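Local atomic coordinates of antifreeze protein (Marinomonas primoryensis, PDB entry 3P4G), a protein that depends on calcium to act as a hyperactive antifreeze, probably holding ice through ordered clathrate waters on its right-handed beta-helix. Residues V59-D62 / G63-D67; L86-A89 / G90-G94; D310-K314 / G315-D319. One frame throughout, in Å; residues are numbered along the deposited sequence.

Interactions 1 and 2 are the same turn repeated in consecutive coils of the calcium-binding beta-helix, their centres about 5 Å apart. Strands 58-61 and 85-88 run parallel as neighbours, with Val59 O 2.8 Å from Tyr87 N, and the loops that follow stay in step, with Val65 O 2.7 Å from Leu93 N; both are probable hydrogen bonds. Ile61 and Val88 hold equivalent positions. Interaction 3 lies across the chain's centre, about 59 and 54 Å from the others between centres, on the outermost strand 311-314 and the loop after it. No metal is close: the Ile61 and Lys314 side chains are about 13 and 8 Å from calcium ions, that of Asp91 about 14 Å from magnesium.

Interaction 1 (V59-D62 / G63-D67); sequences VSID and GNVED
Ile61 and Val65 make the apolar part of this local contact, with Ile61 CD1 4.0 Å from Val65 CG2. The two side chains cross at about a right angle, one from the last residue of the strand and the other from beyond the turn. The chi2 of 149° is about 30° from staggered, and CD1 still faces the valine.

The second kind of contact is methyl against peptide. Ile61 CG2, anti to the backbone N and therefore leaning toward its own carbonyl carbon, lies over one face of the Gly63-Asn64 peptide, 3.6 Å from Gly63 O. The bend that brings the glycine under this methyl is tight, and Ile61 C stands 3.3 Å from Gly63 N. The side chain of Asp62, at the corner, sets off away from the following residues.

Polar partners come from the preceding coil, where Asn45 OD1 accepts the backbone N-H of Asn64 and Ser47 OG pairs with Glu66 OE1.

The contact thus closes one corner of a beta-helix coil. Ile61 lies in the interior between Val42 of strand 39-42 and Leu86 and Val88 of strand 85-88, while Leu77 of strand 77-78 meets both Ile61 and Val65 from across the core.

Interaction 2 (L86-A89 / G90-G94); sequences LYVA and GDVLG
The peptide group joining Gly90 to Asp91 presents one flat face to Val88, whose CG1 methyl sits above the carbonyl oxygen, 3.7 Å from Gly90 O. At that peptide's N-H edge, Asn64 OD1 of the preceding coil accepts a hydrogen bond from Asp91 N. The Ala89-Gly90 peptide is met differently: the same Val88 CG1 comes to 3.7 Å from Gly90 N, but obliquely, from the N-H side and well off the peptide plane. The Asp91 side chain sets off away from the strand, and its OD1 accepts the backbone N-H of Asp110. Asn64 and Asp91 thus each offer a side-chain oxygen to the backbone of the next coil, which probably helps keep successive turns aligned.

With CG1 anti to the backbone N (chi1 176°), Val88 carries this methyl forward beside its own carbonyl carbon, the position from which it can overlie the turn. The same methyl also meets the far arm, with Val88 CG1 4.2 Å from Val92 CG2. That valine methyl is the branch lying beside its own backbone N, directed back toward the strand.

The chain bends sharply at Ala89, and Val88 C comes within 3.4 Å of Gly90 N. Ala89 CB points away from the turn.

Strand 85-88 is held between strands 58-61 and 104-107 of the beta-helix, with backbone hydrogen bonds from Val88 to Tyr106 and from Leu86 to Glu104 and Tyr106. On the inner side, Ile107 of strand 104-107 touches both Val88 and Val92, and Val111 in the following loop packs on Val92.

Interaction 3 (D310-K314 / G315-D319); sequences DGVVK and GSPAD
Val312 and Pro317 face each other across a turn, the isopropyl group of Val312 against the CG-CD edge of the Pro317 ring. Both methyls approach that edge from the same side of the ring, CG1 near its plane and CG2 well off it: Val312 CG1 is 3.5 Å from Pro317 CD, and Val312 CG2 is 3.8 Å from Pro317 CG. A chi1 of 172° turns the CG1 branch toward the chain returning from the turn, where it also lies 3.7 Å from Gly315 O.

A third group closes on the ring from the backbone. Lys314 O lies 3.4 Å from Pro317 CD, so this ring carbon is met by both a methyl and a carbonyl oxygen. The lysine side chain leaves in another direction, fully extended, and its NZ donates to Phe303 O, although near its root Lys314 CG still passes 3.3 Å from Gly315 N.

Gly315 makes the reversal with a positive phi of 74°, a backbone shape that favours glycine. Just before it, Val313 and Lys314 both face Ile306 of the antiparallel strand 305-308, forming a classic beta bulge in this outermost strand. His305 ND1 accepts the N-H of Ser316, and Arg307 NE donates to Ala318 O, binding the chain after the turn to that same strand.

Chemically, the meeting of the two arms is one of carbon with carbon and of carbon with carbonyl oxygen. It probably helps set the shape of the turn by fit, at a partly exposed surface, and leaves the directional hydrogen bonding to strand 305-308 and its surroundings.

Interaction 1 (V59-D62 / G63-D67)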
# COMPACT_ATOMS: atom_id res chain seq x y z
N VAL A 59 -17.45 -16.78 -11.90
CA VAL A 59 -18.63 -15.89 -11.91
C VAL A 59 -18.28 -14.61 -12.70
O VAL A 59 -17.22 -14.00 -12.48
CB VAL A 59 -19.07 -15.51 -10.47
CG1 VAL A 59 -20.18 -14.46 -10.56
CG2 VAL A 59 -19.55 -16.74 -9.65
N SER A 60 -19.17 -14.21 -13.61
CA SER A 60 -18.94 -13.05 -14.46
C SER A 60 -20.23 -12.27 -14.49
O SER A 60 -21.29 -12.80 -14.82
CB SER A 60 -18.56 -13.47 -15.88
OG SER A 60 -17.45 -14.36 -15.87
N ILE A 61 -20.12 -11.01 -14.12
CA ILE A 61 -21.27 -10.09 -13.93
C ILE A 61 -20.97 -8.84 -14.75
O ILE A 61 -19.93 -8.19 -14.57
CB ILE A 61 -21.41 -9.73 -12.37
CG1 ILE A 61 -21.75 -10.97 -11.53
CG2 ILE A 61 -22.43 -8.59 -12.10
CD1 ILE A 61 -21.22 -10.95 -10.10
N ASP A 62 -21.85 -8.50 -15.70
CA ASP A 62 -21.60 -7.32 -16.52
C ASP A 62 -22.10 -6.05 -15.83
O ASP A 62 -21.70 -4.94 -16.20
CB ASP A 62 -22.33 -7.47 -17.85
CG ASP A 62 -21.79 -8.60 -18.67
OD1 ASP A 62 -20.58 -8.91 -18.54
OD2 ASP A 62 -22.57 -9.11 -19.49
N GLY A 63 -23.02 -6.22 -14.88
CA GLY A 63 -23.57 -5.09 -14.11
C GLY A 63 -22.89 -4.89 -12.78
O GLY A 63 -21.66 -5.12 -12.65
N ASN A 64 -23.68 -4.53 -11.77
CA ASN A 64 -23.17 -4.20 -10.43
C ASN A 64 -23.48 -5.31 -9.44
O ASN A 64 -24.51 -6.00 -9.59
CB ASN A 64 -23.86 -2.92 -9.90
CG ASN A 64 -23.66 -1.76 -10.82
OD1 ASN A 64 -22.55 -1.51 -11.28
ND2 ASN A 64 -24.75 -0.98 -11.07
N VAL A 65 -22.63 -5.49 -8.45
CA VAL A 65 -23.01 -6.24 -7.26
C VAL A 65 -23.67 -5.22 -6.34
O VAL A 65 -23.00 -4.29 -5.80
CB VAL A 65 -21.80 -6.91 -6.57
CG1 VAL A 65 -22.23 -7.63 -5.27
CG2 VAL A 65 -21.11 -7.81 -7.57
N GLU A 66 -24.97 -5.38 -6.15
CA GLU A 66 -25.74 -4.38 -5.43
C GLU A 66 -25.63 -4.49 -3.89
O GLU A 66 -25.21 -5.52 -3.36
CB GLU A 66 -27.19 -4.41 -5.89
CG GLU A 66 -27.36 -3.92 -7.35
CD GLU A 66 -28.80 -3.94 -7.80
OE1 GLU A 66 -29.70 -4.39 -7.05
OE2 GLU A 66 -29.04 -3.48 -8.93
N ASP A 67 -26.01 -3.41 -3.21
CA ASP A 67 -26.09 -3.34 -1.75
C ASP A 67 -27.30 -4.15 -1.24
O ASP A 67 -28.28 -3.58 -0.73
CB ASP A 67 -26.22 -1.87 -1.34
CG ASP A 67 -25.99 -1.64 0.16
OD1 ASP A 67 -25.69 -2.58 0.92
OD2 ASP A 67 -26.13 -0.46 0.57

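Interaction 2 (L86-A89 / G90-G94)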
# COMPACT_ATOMS: atom_id res chain seq x y z
N LEU A 86 -13.54 -14.42 -10.35
CA LEU A 86 -14.66 -13.46 -10.41
C LEU A 86 -14.36 -12.31 -11.32
O LEU A 86 -13.25 -11.74 -11.28
CB LEU A 86 -15.01 -12.98 -8.98
CG LEU A 86 -15.99 -11.79 -8.90
CD1 LEU A 86 -17.35 -12.20 -9.50
CD2 LEU A 86 -16.14 -11.37 -7.42
N TYR A 87 -15.33 -11.98 -12.18
CA TYR A 87 -15.22 -10.79 -13.00
C TYR A 87 -16.48 -9.97 -12.74
O TYR A 87 -17.57 -10.51 -12.76
CB TYR A 87 -15.16 -11.18 -14.47
CG TYR A 87 -15.25 -9.97 -15.40
CD1 TYR A 87 -14.14 -9.17 -15.63
CD2 TYR A 87 -16.45 -9.66 -16.04
CE1 TYR A 87 -14.23 -8.06 -16.47
CE2 TYR A 87 -16.54 -8.56 -16.90
CZ TYR A 87 -15.43 -7.78 -17.11
OH TYR A 87 -15.52 -6.68 -17.94
N VAL A 88 -16.31 -8.70 -12.40
CA VAL A 88 -17.43 -7.73 -12.33
C VAL A 88 -17.11 -6.50 -13.22
O VAL A 88 -16.10 -5.82 -12.97
CB VAL A 88 -17.66 -7.26 -10.87
CG1 VAL A 88 -18.75 -6.19 -10.87
CG2 VAL A 88 -18.03 -8.43 -9.95
N ALA A 89 -17.94 -6.19 -14.23
CA ALA A 89 -17.68 -5.04 -15.10
C ALA A 89 -18.12 -3.71 -14.50
O ALA A 89 -17.61 -2.67 -14.88
CB ALA A 89 -18.39 -5.24 -16.45
N GLY A 90 -19.11 -3.77 -13.59
CA GLY A 90 -19.65 -2.58 -12.93
C GLY A 90 -19.00 -2.31 -11.59
O GLY A 90 -17.81 -2.61 -11.39
N ASP A 91 -19.83 -1.80 -10.67
CA ASP A 91 -19.37 -1.41 -9.34
C ASP A 91 -19.75 -2.50 -8.35
O ASP A 91 -20.64 -3.31 -8.61
CB ASP A 91 -20.04 -0.09 -8.90
CG ASP A 91 -19.66 1.08 -9.80
OD1 ASP A 91 -18.54 1.09 -10.36
OD2 ASP A 91 -20.46 2.04 -9.92
N VAL A 92 -19.10 -2.47 -7.21
CA VAL A 92 -19.37 -3.42 -6.14
C VAL A 92 -19.84 -2.61 -4.95
O VAL A 92 -19.06 -1.80 -4.39
CB VAL A 92 -18.14 -4.25 -5.77
CG1 VAL A 92 -18.42 -5.09 -4.52
CG2 VAL A 92 -17.77 -5.18 -6.92
N LEU A 93 -21.11 -2.82 -4.60
CA LEU A 93 -21.76 -2.10 -3.49
C LEU A 93 -22.25 -3.04 -2.37
O LEU A 93 -22.84 -2.59 -1.38
CB LEU A 93 -22.95 -1.27 -3.97
CG LEU A 93 -22.63 -0.28 -5.09
CD1 LEU A 93 -22.85 -0.90 -6.45
CD2 LEU A 93 -23.62 0.92 -4.90
N GLY A 94 -22.01 -4.34 -2.56
CA GLY A 94 -22.30 -5.37 -1.55
C GLY A 94 -21.04 -6.22 -1.36
O GLY A 94 -20.23 -6.39 -2.30

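Interaction 3 (D310-K314 / G315-D319)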
# COMPACT_ATOMS: atom_id res chain seq x y z
N ASP A 310 29.46 17.83 -2.94
CA ASP A 310 30.84 17.88 -3.41
C ASP A 310 31.85 17.42 -2.35
O ASP A 310 33.02 17.83 -2.36
CB ASP A 310 31.18 19.28 -3.95
CG ASP A 310 31.08 20.39 -2.87
OD1 ASP A 310 30.49 20.15 -1.78
OD2 ASP A 310 31.63 21.49 -3.11
N GLY A 311 31.40 16.58 -1.42
CA GLY A 311 32.37 15.97 -0.48
C GLY A 311 31.76 15.53 0.83
O GLY A 311 30.56 15.45 0.94
N VAL A 312 32.61 15.28 1.82
CA VAL A 312 32.20 14.74 3.11
C VAL A 312 32.36 15.83 4.18
O VAL A 312 33.39 16.54 4.19
CB VAL A 312 33.09 13.53 3.51
CG1 VAL A 312 32.79 13.09 4.95
CG2 VAL A 312 32.87 12.38 2.53
N VAL A 313 31.37 15.98 5.05
CA VAL A 313 31.46 16.97 6.13
C VAL A 313 31.50 16.36 7.53
O VAL A 313 31.88 17.01 8.50
CB VAL A 313 30.40 18.11 6.03
CG1 VAL A 313 30.66 18.94 4.75
CG2 VAL A 313 29.00 17.54 6.08
N LYS A 314 31.16 15.08 7.61
CA LYS A 314 31.18 14.38 8.91
C LYS A 314 31.31 12.88 8.74
O LYS A 314 30.64 12.29 7.90
CB LYS A 314 29.91 14.72 9.72
CG LYS A 314 29.90 14.06 11.09
CD LYS A 314 28.71 14.47 11.96
CE LYS A 314 28.72 13.76 13.29
NZ LYS A 314 27.49 14.14 14.08
N GLY A 315 32.18 12.24 9.51
CA GLY A 315 32.21 10.79 9.53
C GLY A 315 32.81 10.18 8.29
O GLY A 315 33.69 10.78 7.65
N SER A 316 32.31 9.01 7.93
CA SER A 316 32.88 8.24 6.81
C SER A 316 31.71 7.67 6.01
O SER A 316 31.52 6.44 5.95
CB SER A 316 33.81 7.13 7.35
OG SER A 316 33.08 6.22 8.20
N PRO A 317 30.90 8.57 5.40
CA PRO A 317 29.74 8.08 4.64
C PRO A 317 30.17 7.34 3.38
O PRO A 317 31.29 7.58 2.87
CB PRO A 317 28.98 9.36 4.28
CG PRO A 317 30.10 10.47 4.23
CD PRO A 317 31.04 10.05 5.34
N ALA A 318 29.30 6.46 2.88
CA ALA A 318 29.52 5.83 1.58
C ALA A 318 29.51 6.86 0.45
O ALA A 318 29.07 7.98 0.62
CB ALA A 318 28.45 4.74 1.29
N ASP A 319 29.98 6.46 -0.71
CA ASP A 319 30.06 7.43 -1.82
C ASP A 319 28.70 7.81 -2.41
O ASP A 319 28.57 8.90 -2.98
CB ASP A 319 31.10 7.04 -2.90
CG ASP A 319 30.73 5.78 -3.68
OD1 ASP A 319 29.59 5.23 -3.62
OD2 ASP A 319 31.65 5.31 -4.39